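Local coordinates for protein digeranylgeranylglycerophospholipid reductase (Sulfolobus acidocaldarius, PDB 4OPC) that reduces the double bonds of the geranylgeranyl chains of archaeal membrane lipid precursors, using one bound FAD per subunit, to give saturated phytanyl lipids, at residues 285-290 / 310-315; 9-14 / 19-24; 316-321 / 330-335. One frame throughout, in Å; residues are numbered along the deposited sequence. Where two conformers were deposited one is given.

Contact 1 of 3, residues 285-290 / 310-315; sequences IVIGDS and YCAAKA. With FDA (dihydroflavine-adenine dinucleotide), chain B.
Ala312 presents its methyl to two isoleucine branches at once. Ile285 CG2 lies 3.8 Å from Ala312 CB, and Ile287 CG2 meets the same Ala312 CB, also at 3.8 Å, so the small helix side chain fills the notch between two residues projecting from one face of the extended chain, while Val286 points the other way. Ile285 extends further along the helix with its longer branch, whose CD1 touches Ala315 CB at 3.9 Å. Its first torsion (chi1 -75°) sets CG1 opposite the carbonyl carbon and CG2 opposite the backbone N, which lets CG2 reach Ala312 and CD1 reach Ala315, one turn on along the same helix face. Because those positions carry only methyls, the backbones approach closely, with the CA atoms of Ile285 and Ala312 6.8 Å apart.

Past Ile287 the chain turns onto the cofactor. Gly288, at a phi of 64°, brings its CA to 3.3 Å from FDA O2P, and a side chain there would run into that phosphate oxygen. Asp289 then holds FDA at two points: its backbone N donates to O2P (2.8 Å, 157° at the hydrogen), and its carboxylate OD1 accepts from the ribityl O3' at 2.7 Å. With an alanine here the backbone bond could survive, but O3' would probably be left without its carboxylate acceptor and the ribityl chain freer to turn. Ser308 OG bonds Gly288 N, tying this cofactor loop to helix 302-322, and Ser290 OG is bonded to Glu156.

Strand 284-286 lies between strands 153-156 and 280-281 of the six-stranded sheet. Helix 302-322 packs against the face of the sheet from which Ile285 projects, with Ile287 also resting on Ala17 and Ala21 of helix 16-25, and Met333 of helix 332-357 touching Ile285, Ile287 and Ala315.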
loop_
_atom_site.group_PDB
_atom_site.type_symbol
_atom_site.label_atom_id
_atom_site.label_comp_id
_atom_site.label_asym_id
_atom_site.label_seq_id
_atom_site.Cartn_x
_atom_site.Cartn_y
_atom_site.Cartn_z
ATOM N N ILE A 285 -5.755 -13.612 9.609
ATOM C CA ILE A 285 -4.907 -12.421 9.526
ATOM C C ILE A 285 -5.146 -11.785 8.165
ATOM O O ILE A 285 -5.322 -12.500 7.167
ATOM C CB ILE A 285 -3.423 -12.777 9.712
ATOM C CG1 ILE A 285 -3.139 -13.075 11.188
ATOM C CG2 ILE A 285 -2.498 -11.664 9.164
ATOM C CD1 ILE A 285 -1.739 -13.633 11.430
ATOM N N VAL A 286 -5.171 -10.451 8.120
ATOM C CA VAL A 286 -5.378 -9.702 6.891
ATOM C C VAL A 286 -4.116 -8.920 6.551
ATOM O O VAL A 286 -3.516 -8.291 7.426
ATOM C CB VAL A 286 -6.556 -8.725 7.066
ATOM C CG1 VAL A 286 -6.810 -7.952 5.779
ATOM C CG2 VAL A 286 -7.801 -9.485 7.495
ATOM N N ILE A 287 -3.707 -8.964 5.283
ATOM C CA ILE A 287 -2.463 -8.324 4.851
ATOM C C ILE A 287 -2.636 -7.571 3.530
ATOM O O ILE A 287 -3.662 -7.706 2.843
ATOM C CB ILE A 287 -1.293 -9.332 4.743
ATOM C CG1 ILE A 287 -1.595 -10.398 3.689
ATOM C CG2 ILE A 287 -0.999 -9.982 6.092
ATOM C CD1 ILE A 287 -0.414 -11.325 3.422
ATOM N N GLY A 288 -1.640 -6.765 3.175
ATOM C CA GLY A 288 -1.661 -6.042 1.916
ATOM C C GLY A 288 -2.776 -5.016 1.801
ATOM O O GLY A 288 -3.278 -4.495 2.814
ATOM N N ASP A 289 -3.174 -4.724 0.567
ATOM C CA ASP A 289 -4.233 -3.739 0.347
ATOM C C ASP A 289 -5.516 -4.089 1.103
ATOM O O ASP A 289 -6.244 -3.183 1.513
ATOM C CB ASP A 289 -4.583 -3.584 -1.142
ATOM C CG ASP A 289 -3.539 -2.807 -1.941
ATOM O OD1 ASP A 289 -2.546 -2.320 -1.364
ATOM O OD2 ASP A 289 -3.737 -2.684 -3.176
ATOM N N SER A 290 -5.816 -5.381 1.263
ATOM C CA SER A 290 -7.002 -5.767 2.017
ATOM C C SER A 290 -6.953 -5.258 3.449
ATOM O O SER A 290 -7.991 -5.003 4.042
ATOM C CB SER A 290 -7.155 -7.286 2.004
ATOM O OG SER A 290 -8.346 -7.654 2.676
ATOM N N TYR A 310 5.574 -10.670 5.971
ATOM C CA TYR A 310 6.580 -11.006 6.968
ATOM C C TYR A 310 5.960 -11.080 8.368
ATOM O O TYR A 310 6.180 -12.045 9.097
ATOM C CB TYR A 310 7.731 -9.991 6.897
ATOM C CG TYR A 310 8.664 -9.960 8.091
ATOM C CD1 TYR A 310 9.791 -10.757 8.131
ATOM C CD2 TYR A 310 8.423 -9.101 9.162
ATOM C CE1 TYR A 310 10.648 -10.724 9.221
ATOM C CE2 TYR A 310 9.269 -9.060 10.250
ATOM C CZ TYR A 310 10.379 -9.876 10.274
ATOM O OH TYR A 310 11.232 -9.841 11.355
ATOM N N CYS A 311 5.182 -10.070 8.738
ATOM C CA CYS A 311 4.593 -10.052 10.076
ATOM C C CYS A 311 3.559 -11.154 10.233
ATOM O O CYS A 311 3.432 -11.741 11.305
ATOM C CB CYS A 311 3.948 -8.695 10.366
ATOM S SG CYS A 311 5.150 -7.349 10.639
ATOM N N ALA A 312 2.818 -11.442 9.166
ATOM C CA ALA A 312 1.851 -12.526 9.224
ATOM C C ALA A 312 2.532 -13.862 9.458
ATOM O O ALA A 312 2.084 -14.661 10.283
ATOM C CB ALA A 312 1.024 -12.573 7.953
ATOM N N ALA A 313 3.614 -14.107 8.730
ATOM C CA ALA A 313 4.345 -15.357 8.891
ATOM C C ALA A 313 4.855 -15.495 10.325
ATOM O O ALA A 313 4.758 -16.572 10.935
ATOM C CB ALA A 313 5.486 -15.428 7.909
ATOM N N LYS A 314 5.391 -14.408 10.873
ATOM C CA LYS A 314 5.902 -14.438 12.245
ATOM C C LYS A 314 4.806 -14.773 13.257
ATOM O O LYS A 314 5.008 -15.592 14.163
ATOM C CB LYS A 314 6.525 -13.093 12.607
ATOM C CG LYS A 314 7.988 -12.958 12.246
ATOM C CD LYS A 314 8.539 -11.627 12.742
ATOM C CE LYS A 314 8.226 -11.413 14.217
ATOM N NZ LYS A 314 8.931 -10.222 14.772
ATOM N N ALA A 315 3.649 -14.142 13.104
ATOM C CA ALA A 315 2.535 -14.340 14.017
ATOM C C ALA A 315 2.001 -15.766 13.925
ATOM O O ALA A 315 1.647 -16.382 14.938
ATOM C CB ALA A 315 1.429 -13.330 13.717
HETATM P PA FDA B . -3.090 -7.406 -5.160
HETATM O O1A FDA B . -4.333 -6.729 -5.588
HETATM O O2A FDA B . -1.832 -7.156 -5.983
HETATM O O5B FDA B . -3.337 -8.969 -5.132
HETATM C C5B FDA B . -4.581 -9.506 -4.640
HETATM C C4B FDA B . -4.756 -10.868 -5.259
HETATM O O4B FDA B . -5.886 -11.528 -4.651
HETATM C C3B FDA B . -5.012 -10.866 -6.770
HETATM O O3B FDA B . -4.007 -11.606 -7.460
HETATM C C2B FDA B . -6.437 -11.438 -6.904
HETATM O O2B FDA B . -6.603 -12.222 -8.075
HETATM C C1B FDA B . -6.553 -12.281 -5.643
HETATM N N9A FDA B . -7.895 -12.525 -5.129
HETATM C C8A FDA B . -8.815 -11.587 -4.730
HETATM N N7A FDA B . -9.915 -12.098 -4.228
HETATM C C5A FDA B . -9.698 -13.467 -4.290
HETATM C C6A FDA B . -10.466 -14.568 -3.863
HETATM N N6A FDA B . -11.630 -14.456 -3.222
HETATM N N1A FDA B . -9.937 -15.797 -4.024
HETATM C C2A FDA B . -8.750 -15.914 -4.629
HETATM N N3A FDA B . -7.919 -14.952 -5.036
HETATM C C4A FDA B . -8.445 -13.742 -4.810
HETATM N N1 FDA B . 2.857 0.429 -4.921
HETATM C C2 FDA B . 4.227 0.489 -4.956
HETATM O O2 FDA B . 4.912 -0.012 -4.069
HETATM N N3 FDA B . 4.798 1.101 -6.041
HETATM C C4 FDA B . 4.149 1.771 -7.058
HETATM O O4 FDA B . 4.785 2.156 -8.036
HETATM C C4X FDA B . 2.743 1.734 -6.940
HETATM N N5 FDA B . 1.986 2.331 -7.906
HETATM C C5X FDA B . 0.642 2.039 -8.013
HETATM C C6 FDA B . -0.073 2.413 -9.142
HETATM C C7 FDA B . -1.401 2.053 -9.316
HETATM C C7M FDA B . -2.089 2.372 -10.617
HETATM C C8 FDA B . -2.056 1.333 -8.305
HETATM C C8M FDA B . -3.481 0.866 -8.496
HETATM C C9 FDA B . -1.348 0.971 -7.157
HETATM C C9A FDA B . -0.004 1.296 -7.010
HETATM N N10 FDA B . 0.755 0.910 -5.881
HETATM C C10 FDA B . 2.127 1.027 -5.916
HETATM C "C1'" FDA B . 0.163 0.090 -4.795
HETATM C "C2'" FDA B . 0.498 -1.400 -4.994
HETATM O "O2'" FDA B . 0.288 -1.786 -6.356
HETATM C "C3'" FDA B . -0.389 -2.271 -4.100
HETATM O "O3'" FDA B . -0.370 -1.723 -2.789
HETATM C "C4'" FDA B . 0.051 -3.736 -3.969
HETATM O "O4'" FDA B . 0.319 -4.321 -5.242
HETATM C "C5'" FDA B . -0.983 -4.553 -3.229
HETATM O "O5'" FDA B . -0.593 -5.942 -3.214
HETATM P P FDA B . -1.597 -7.035 -2.644
HETATM O O1P FDA B . -0.906 -8.331 -2.747
HETATM O O2P FDA B . -2.155 -6.629 -1.288
HETATM O O3P FDA B . -2.862 -6.981 -3.622
#

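Contact 2 of 3, residues 9-14 / 19-24; sequences VLIIGG and SSAAYQ. With FDA (dihydroflavine-adenine dinucleotide), chain B.
From Ile11 and Ala22, whose CA atoms are 7.4 Å apart, the strand and the helix draw together toward the turn that joins them, where the CA atoms of Gly14 and Ser19 approach to 4.9 Å. Ile11 is the strand residue that bridges the wider end. Its CG1 branch is fully extended (chi2 165°), which carries CD1 across to the helix backbone. There CD1 packs against Ala22 CA at 3.6 Å, nearly as close as such a methyl can come, and flanks Ala22 CB at 3.8 Å. Ala21 CB is a looser neighbour, 4.3 Å from Ile11 CD1. The two small residues thus let one methyl end bear on main-chain atoms of the helix.

Nearer the turn, Ser19 CB lies 3.9 Å from Gly14 O. The hydroxyl of Ser19 has its main partner in Gly15 O, one turn back, while Gly14 O accepts a bond from Asn103 ND2 of helix 99-112. On the opposite side of the strand from Ile11, Ile12 CG2 sits above the adenine of FDA, 3.5 Å from N1A. Gly13 follows with a positive phi of 110°, and its CA approaches FDA O4B to 3.4 Å; a CB would crowd both that ribose oxygen and the preceding carbonyl.

Gly14 N is hydrogen-bonded to Asp36 OD2, the same carboxylate oxygen that bonds FDA. This is the first beta-alpha-beta unit of a Rossmann fold, strand 9-12, helix 16-25 and strand 32-35, with Gly13, Gly15 and Gly18 fitting the GxGxxG pattern. As in other dinucleotide-binding flavoproteins, the glycine turn brings the start of the helix to the cofactor, where Ala17 N bonds FDA, and an acidic residue follows the second strand.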
loop_
_atom_site.group_PDB
_atom_site.type_symbol
_atom_site.label_atom_id
_atom_site.label_comp_id
_atom_site.label_asym_id
_atom_site.label_seq_id
_atom_site.Cartn_x
_atom_site.Cartn_y
_atom_site.Cartn_z
ATOM N N VAL A 9 -2.425 -23.699 6.946
ATOM C CA VAL A 9 -2.652 -22.305 6.570
ATOM C C VAL A 9 -3.233 -22.247 5.163
ATOM O O VAL A 9 -2.775 -22.974 4.266
ATOM C CB VAL A 9 -1.320 -21.502 6.586
ATOM C CG1 VAL A 9 -1.546 -20.053 6.190
ATOM C CG2 VAL A 9 -0.670 -21.587 7.959
ATOM N N LEU A 10 -4.237 -21.390 4.967
ATOM C CA LEU A 10 -4.760 -21.072 3.643
ATOM C C LEU A 10 -4.510 -19.599 3.350
ATOM O O LEU A 10 -4.958 -18.734 4.114
ATOM C CB LEU A 10 -6.257 -21.362 3.576
ATOM C CG LEU A 10 -6.998 -20.837 2.345
ATOM C CD1 LEU A 10 -6.515 -21.522 1.067
ATOM C CD2 LEU A 10 -8.487 -21.031 2.527
ATOM N N ILE A 11 -3.806 -19.315 2.257
ATOM C CA ILE A 11 -3.528 -17.931 1.854
ATOM C C ILE A 11 -4.408 -17.628 0.666
ATOM O O ILE A 11 -4.389 -18.357 -0.333
ATOM C CB ILE A 11 -2.044 -17.724 1.485
ATOM C CG1 ILE A 11 -1.150 -18.133 2.658
ATOM C CG2 ILE A 11 -1.786 -16.263 1.075
ATOM C CD1 ILE A 11 0.329 -18.306 2.283
ATOM N N ILE A 12 -5.210 -16.575 0.793
ATOM C CA ILE A 12 -6.151 -16.205 -0.257
ATOM C C ILE A 12 -5.641 -14.956 -0.945
ATOM O O ILE A 12 -5.705 -13.850 -0.388
ATOM C CB ILE A 12 -7.558 -15.968 0.287
ATOM C CG1 ILE A 12 -8.034 -17.168 1.116
ATOM C CG2 ILE A 12 -8.518 -15.686 -0.855
ATOM C CD1 ILE A 12 -9.381 -16.939 1.775
ATOM N N GLY A 13 -5.105 -15.156 -2.145
ATOM C CA GLY A 13 -4.502 -14.098 -2.937
ATOM C C GLY A 13 -3.003 -14.277 -3.021
ATOM O O GLY A 13 -2.338 -14.575 -2.023
ATOM N N GLY A 14 -2.467 -14.091 -4.219
ATOM C CA GLY A 14 -1.059 -14.325 -4.468
ATOM C C GLY A 14 -0.302 -13.145 -5.051
ATOM O O GLY A 14 0.656 -13.356 -5.785
ATOM N N SER A 19 2.013 -13.659 -1.693
ATOM C CA SER A 19 3.228 -14.366 -2.086
ATOM C C SER A 19 4.326 -14.205 -1.037
ATOM O O SER A 19 5.082 -15.147 -0.790
ATOM C CB SER A 19 3.722 -13.941 -3.474
ATOM O OG SER A 19 4.177 -12.601 -3.474
ATOM N N SER A 20 4.414 -13.034 -0.414
ATOM C CA SER A 20 5.371 -12.806 0.676
ATOM C C SER A 20 5.072 -13.711 1.858
ATOM O O SER A 20 5.961 -14.320 2.437
ATOM C CB SER A 20 5.354 -11.345 1.132
ATOM O OG SER A 20 5.990 -10.521 0.182
ATOM N N ALA A 21 3.798 -13.799 2.223
ATOM C CA ALA A 21 3.404 -14.686 3.315
ATOM C C ALA A 21 3.789 -16.135 2.996
ATOM O O ALA A 21 4.350 -16.839 3.848
ATOM C CB ALA A 21 1.904 -14.568 3.585
ATOM N N ALA A 22 3.493 -16.574 1.774
ATOM C CA ALA A 22 3.806 -17.942 1.358
ATOM C C ALA A 22 5.312 -18.188 1.434
ATOM O O ALA A 22 5.764 -19.209 1.971
ATOM C CB ALA A 22 3.303 -18.193 -0.055
ATOM N N TYR A 23 6.096 -17.251 0.901
ATOM C CA TYR A 23 7.538 -17.418 0.880
ATOM C C TYR A 23 8.104 -17.474 2.301
ATOM O O TYR A 23 8.904 -18.352 2.631
ATOM C CB TYR A 23 8.198 -16.298 0.075
ATOM C CG TYR A 23 9.668 -16.519 -0.137
ATOM C CD1 TYR A 23 10.126 -17.352 -1.155
ATOM C CD2 TYR A 23 10.602 -15.917 0.685
ATOM C CE1 TYR A 23 11.478 -17.566 -1.349
ATOM C CE2 TYR A 23 11.961 -16.123 0.498
ATOM C CZ TYR A 23 12.388 -16.947 -0.520
ATOM O OH TYR A 23 13.734 -17.157 -0.719
ATOM N N GLN A 24 7.655 -16.560 3.150
ATOM C CA GLN A 24 8.149 -16.481 4.520
ATOM C C GLN A 24 7.737 -17.674 5.389
ATOM O O GLN A 24 8.401 -17.967 6.379
ATOM C CB GLN A 24 7.714 -15.153 5.172
ATOM C CG GLN A 24 8.215 -13.904 4.457
ATOM C CD GLN A 24 9.657 -13.565 4.753
ATOM O OE1 GLN A 24 10.424 -14.393 5.250
ATOM N NE2 GLN A 24 10.044 -12.334 4.442
HETATM P PA FDA B . -3.090 -7.406 -5.160
HETATM O O1A FDA B . -4.333 -6.729 -5.588
HETATM O O2A FDA B . -1.832 -7.156 -5.983
HETATM O O5B FDA B . -3.337 -8.969 -5.132
HETATM C C5B FDA B . -4.581 -9.506 -4.640
HETATM C C4B FDA B . -4.756 -10.868 -5.259
HETATM O O4B FDA B . -5.886 -11.528 -4.651
HETATM C C3B FDA B . -5.012 -10.866 -6.770
HETATM O O3B FDA B . -4.007 -11.606 -7.460
HETATM C C2B FDA B . -6.437 -11.438 -6.904
HETATM O O2B FDA B . -6.603 -12.222 -8.075
HETATM C C1B FDA B . -6.553 -12.281 -5.643
HETATM N N9A FDA B . -7.895 -12.525 -5.129
HETATM C C8A FDA B . -8.815 -11.587 -4.730
HETATM N N7A FDA B . -9.915 -12.098 -4.228
HETATM C C5A FDA B . -9.698 -13.467 -4.290
HETATM C C6A FDA B . -10.466 -14.568 -3.863
HETATM N N6A FDA B . -11.630 -14.456 -3.222
HETATM N N1A FDA B . -9.937 -15.797 -4.024
HETATM C C2A FDA B . -8.750 -15.914 -4.629
HETATM N N3A FDA B . -7.919 -14.952 -5.036
HETATM C C4A FDA B . -8.445 -13.742 -4.810
HETATM N N1 FDA B . 2.857 0.429 -4.921
HETATM C C2 FDA B . 4.227 0.489 -4.956
HETATM O O2 FDA B . 4.912 -0.012 -4.069
HETATM N N3 FDA B . 4.798 1.101 -6.041
HETATM C C4 FDA B . 4.149 1.771 -7.058
HETATM O O4 FDA B . 4.785 2.156 -8.036
HETATM C C4X FDA B . 2.743 1.734 -6.940
HETATM N N5 FDA B . 1.986 2.331 -7.906
HETATM C C5X FDA B . 0.642 2.039 -8.013
HETATM C C6 FDA B . -0.073 2.413 -9.142
HETATM C C7 FDA B . -1.401 2.053 -9.316
HETATM C C7M FDA B . -2.089 2.372 -10.617
HETATM C C8 FDA B . -2.056 1.333 -8.305
HETATM C C8M FDA B . -3.481 0.866 -8.496
HETATM C C9 FDA B . -1.348 0.971 -7.157
HETATM C C9A FDA B . -0.004 1.296 -7.010
HETATM N N10 FDA B . 0.755 0.910 -5.881
HETATM C C10 FDA B . 2.127 1.027 -5.916
HETATM C "C1'" FDA B . 0.163 0.090 -4.795
HETATM C "C2'" FDA B . 0.498 -1.400 -4.994
HETATM O "O2'" FDA B . 0.288 -1.786 -6.356
HETATM C "C3'" FDA B . -0.389 -2.271 -4.100
HETATM O "O3'" FDA B . -0.370 -1.723 -2.789
HETATM C "C4'" FDA B . 0.051 -3.736 -3.969
HETATM O "O4'" FDA B . 0.319 -4.321 -5.242
HETATM C "C5'" FDA B . -0.983 -4.553 -3.229
HETATM O "O5'" FDA B . -0.593 -5.942 -3.214
HETATM P P FDA B . -1.597 -7.035 -2.644
HETATM O O1P FDA B . -0.906 -8.331 -2.747
HETATM O O2P FDA B . -2.155 -6.629 -1.288
HETATM O O3P FDA B . -2.862 -6.981 -3.622
#

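Contact 3 of 3, residues 316-321 / 330-335; sequences ILSAFE and LWDMNI
Leu330 is the main apolar link between the two helical segments, and the partner it meets is Ala319. Leu330 CD2 lies 3.7 Å from Ala319 CB; the Ala319 methyl points almost straight at this CD2, whose own bond from CG comes in obliquely, and the same CD2 comes within 4.5 Å of Ile316 CA on the preceding helical turn. Leu330 CG stands opposite its own carbonyl carbon (chi1 -68°), which swings the isobutyl group toward the helix although the CB bond itself leaves at a slant. The small side chain of Ala319 allows the close approach of the main chains, whose CA atoms at Ala319 and Leu330 are 6.2 Å apart. Beneath this pair Leu330 also touches Ile285 of strand 284-286, and Ile316, turned away from Leu330 at its CB, packs on the same strand and on Val153 and Val155.

Helix 302-322 is followed by the short helix 327-330 and then by helix 332-357, which turns back across it; Leu330 sits at this junction, and the disulfide of Cys311 and Cys336 clasps the two long helices further along.

Asp332 supplies the polar end of the contact, toward solvent. Its OD2 faces Ser318 OG at 4.3 Å, too far for a direct bond, and a water closes the gap. That water donates to Asp332 OD2 at 2.6 Å and is also 2.6 Å from Ser318 OG; both side chains were modelled in two conformers, so the bridge probably exists only part of the time. Ser318 OG has a further, weak bond to Lys314 O within its own helix.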
loop_
_atom_site.group_PDB
_atom_site.type_symbol
_atom_site.label_atom_id
_atom_site.label_comp_id
_atom_site.label_asym_id
_atom_site.label_seq_id
_atom_site.Cartn_x
_atom_site.Cartn_y
_atom_site.Cartn_z
ATOM N N ILE A 316 1.946 -16.290 12.709
ATOM C CA ILE A 316 1.440 -17.636 12.487
ATOM C C ILE A 316 2.368 -18.677 13.093
ATOM O O ILE A 316 1.908 -19.613 13.755
ATOM C CB ILE A 316 1.205 -17.875 10.991
ATOM C CG1 ILE A 316 -0.027 -17.087 10.560
ATOM C CG2 ILE A 316 1.019 -19.359 10.685
ATOM C CD1 ILE A 316 -0.174 -16.955 9.064
ATOM N N LEU A 317 3.674 -18.495 12.910
ATOM C CA LEU A 317 4.634 -19.414 13.516
ATOM C C LEU A 317 4.502 -19.415 15.038
ATOM O O LEU A 317 4.577 -20.473 15.663
ATOM C CB LEU A 317 6.060 -19.097 13.062
ATOM C CG LEU A 317 6.278 -19.336 11.564
ATOM C CD1 LEU A 317 7.625 -18.794 11.110
ATOM C CD2 LEU A 317 6.132 -20.812 11.206
ATOM N N SER A 318 4.281 -18.252 15.641
ATOM C CA SER A 318 4.077 -18.194 17.081
ATOM C C SER A 318 2.797 -18.917 17.500
ATOM O O SER A 318 2.789 -19.656 18.491
ATOM C CB SER A 318 4.070 -16.745 17.560
ATOM O OG SER A 318 5.349 -16.169 17.382
ATOM N N ALA A 319 1.729 -18.725 16.737
ATOM C CA ALA A 319 0.456 -19.376 17.032
ATOM C C ALA A 319 0.559 -20.897 16.983
ATOM O O ALA A 319 -0.096 -21.593 17.767
ATOM C CB ALA A 319 -0.629 -18.882 16.083
ATOM N N PHE A 320 1.370 -21.423 16.068
ATOM C CA PHE A 320 1.579 -22.868 16.021
ATOM C C PHE A 320 2.366 -23.383 17.227
ATOM O O PHE A 320 2.235 -24.546 17.599
ATOM C CB PHE A 320 2.174 -23.313 14.673
ATOM C CG PHE A 320 1.126 -23.542 13.622
ATOM C CD1 PHE A 320 0.429 -24.742 13.578
ATOM C CD2 PHE A 320 0.802 -22.555 12.715
ATOM C CE1 PHE A 320 -0.565 -24.955 12.637
ATOM C CE2 PHE A 320 -0.199 -22.759 11.774
ATOM C CZ PHE A 320 -0.883 -23.962 11.736
ATOM N N GLU A 321 3.143 -22.506 17.860
ATOM C CA GLU A 321 3.871 -22.849 19.084
ATOM C C GLU A 321 2.955 -22.924 20.296
ATOM O O GLU A 321 3.153 -23.749 21.185
ATOM C CB GLU A 321 4.925 -21.787 19.400
ATOM C CG GLU A 321 6.032 -21.632 18.391
ATOM C CD GLU A 321 6.979 -20.511 18.771
ATOM O OE1 GLU A 321 6.797 -19.917 19.858
ATOM O OE2 GLU A 321 7.909 -20.223 17.990
ATOM N N LEU A 330 -2.969 -14.494 17.719
ATOM C CA LEU A 330 -2.422 -13.965 16.477
ATOM C C LEU A 330 -2.073 -12.478 16.597
ATOM O O LEU A 330 -1.649 -11.857 15.626
ATOM C CB LEU A 330 -3.438 -14.180 15.348
ATOM C CG LEU A 330 -3.655 -15.648 14.958
ATOM C CD1 LEU A 330 -4.859 -15.790 14.057
ATOM C CD2 LEU A 330 -2.428 -16.227 14.276
ATOM N N TRP A 331 -2.235 -11.926 17.794
ATOM C CA TRP A 331 -2.143 -10.476 18.012
ATOM C C TRP A 331 -0.776 -9.888 17.680
ATOM O O TRP A 331 -0.667 -8.693 17.393
ATOM C CB TRP A 331 -2.517 -10.153 19.459
ATOM C CG TRP A 331 -3.046 -8.763 19.662
ATOM C CD1 TRP A 331 -2.438 -7.742 20.334
ATOM C CD2 TRP A 331 -4.291 -8.241 19.178
ATOM N NE1 TRP A 331 -3.232 -6.623 20.309
ATOM C CE2 TRP A 331 -4.376 -6.904 19.609
ATOM C CE3 TRP A 331 -5.352 -8.783 18.443
ATOM C CZ2 TRP A 331 -5.473 -6.092 19.306
ATOM C CZ3 TRP A 331 -6.440 -7.979 18.147
ATOM C CH2 TRP A 331 -6.489 -6.647 18.574
ATOM N N ASP A 332 0.263 -10.719 17.713
ATOM C CA ASP A 332 1.606 -10.263 17.355
ATOM C C ASP A 332 1.662 -9.718 15.937
ATOM O O ASP A 332 2.559 -8.947 15.597
ATOM C CB ASP A 332 2.630 -11.388 17.507
ATOM C CG ASP A 332 3.066 -11.589 18.939
ATOM O OD1 ASP A 332 2.795 -10.704 19.778
ATOM O OD2 ASP A 332 3.691 -12.629 19.219
ATOM N N MET A 333 0.708 -10.124 15.106
ATOM C CA MET A 333 0.596 -9.569 13.761
ATOM C C MET A 333 0.503 -8.050 13.856
ATOM O O MET A 333 1.216 -7.320 13.159
ATOM C CB MET A 333 -0.645 -10.105 13.047
ATOM C CG MET A 333 -0.972 -9.368 11.756
ATOM S SD MET A 333 0.312 -9.621 10.510
ATOM C CE MET A 333 -0.060 -8.304 9.358
ATOM N N ASN A 334 -0.377 -7.586 14.735
ATOM C CA ASN A 334 -0.594 -6.157 14.920
ATOM C C ASN A 334 0.632 -5.486 15.508
ATOM O O ASN A 334 1.055 -4.437 15.033
ATOM C CB ASN A 334 -1.776 -5.918 15.847
ATOM C CG ASN A 334 -3.098 -6.243 15.203
ATOM O OD1 ASN A 334 -3.333 -5.895 14.053
ATOM N ND2 ASN A 334 -3.971 -6.904 15.946
ATOM N N ILE A 335 1.196 -6.084 16.551
ATOM C CA ILE A 335 2.362 -5.492 17.203
ATOM C C ILE A 335 3.522 -5.333 16.217
ATOM O O ILE A 335 4.121 -4.253 16.106
ATOM C CB ILE A 335 2.822 -6.339 18.392
ATOM C CG1 ILE A 335 1.670 -6.576 19.380
ATOM C CG2 ILE A 335 4.027 -5.685 19.064
ATOM C CD1 ILE A 335 0.988 -5.316 19.842
HETATM O O HOH W 1 5.295 -13.583 17.390
#

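Overall arrangement
Contacts 1 and 2 have centres 9 Å apart, and both touch FDA: residues 9-14 approach its adenosine end, residues 285-290 its phosphate and ribityl chain. They are joined directly where Ala313 CB packs on Gln24 CB at 3.5 Å. Contact 3, with its centre 10 Å from that of contact 1, continues along the same helix, 302-322, away from the cofactor; the side chain of Ile316 is about 12 Å from that of the FAD-binding Ala17. Met333 SD ties the two, packed 3.4 Å from Ala312 N. Contacts 2 and 3 lie 15 Å apart between centres, yet Val9 CG2 meets Ile316 CG2 at 3.9 Å.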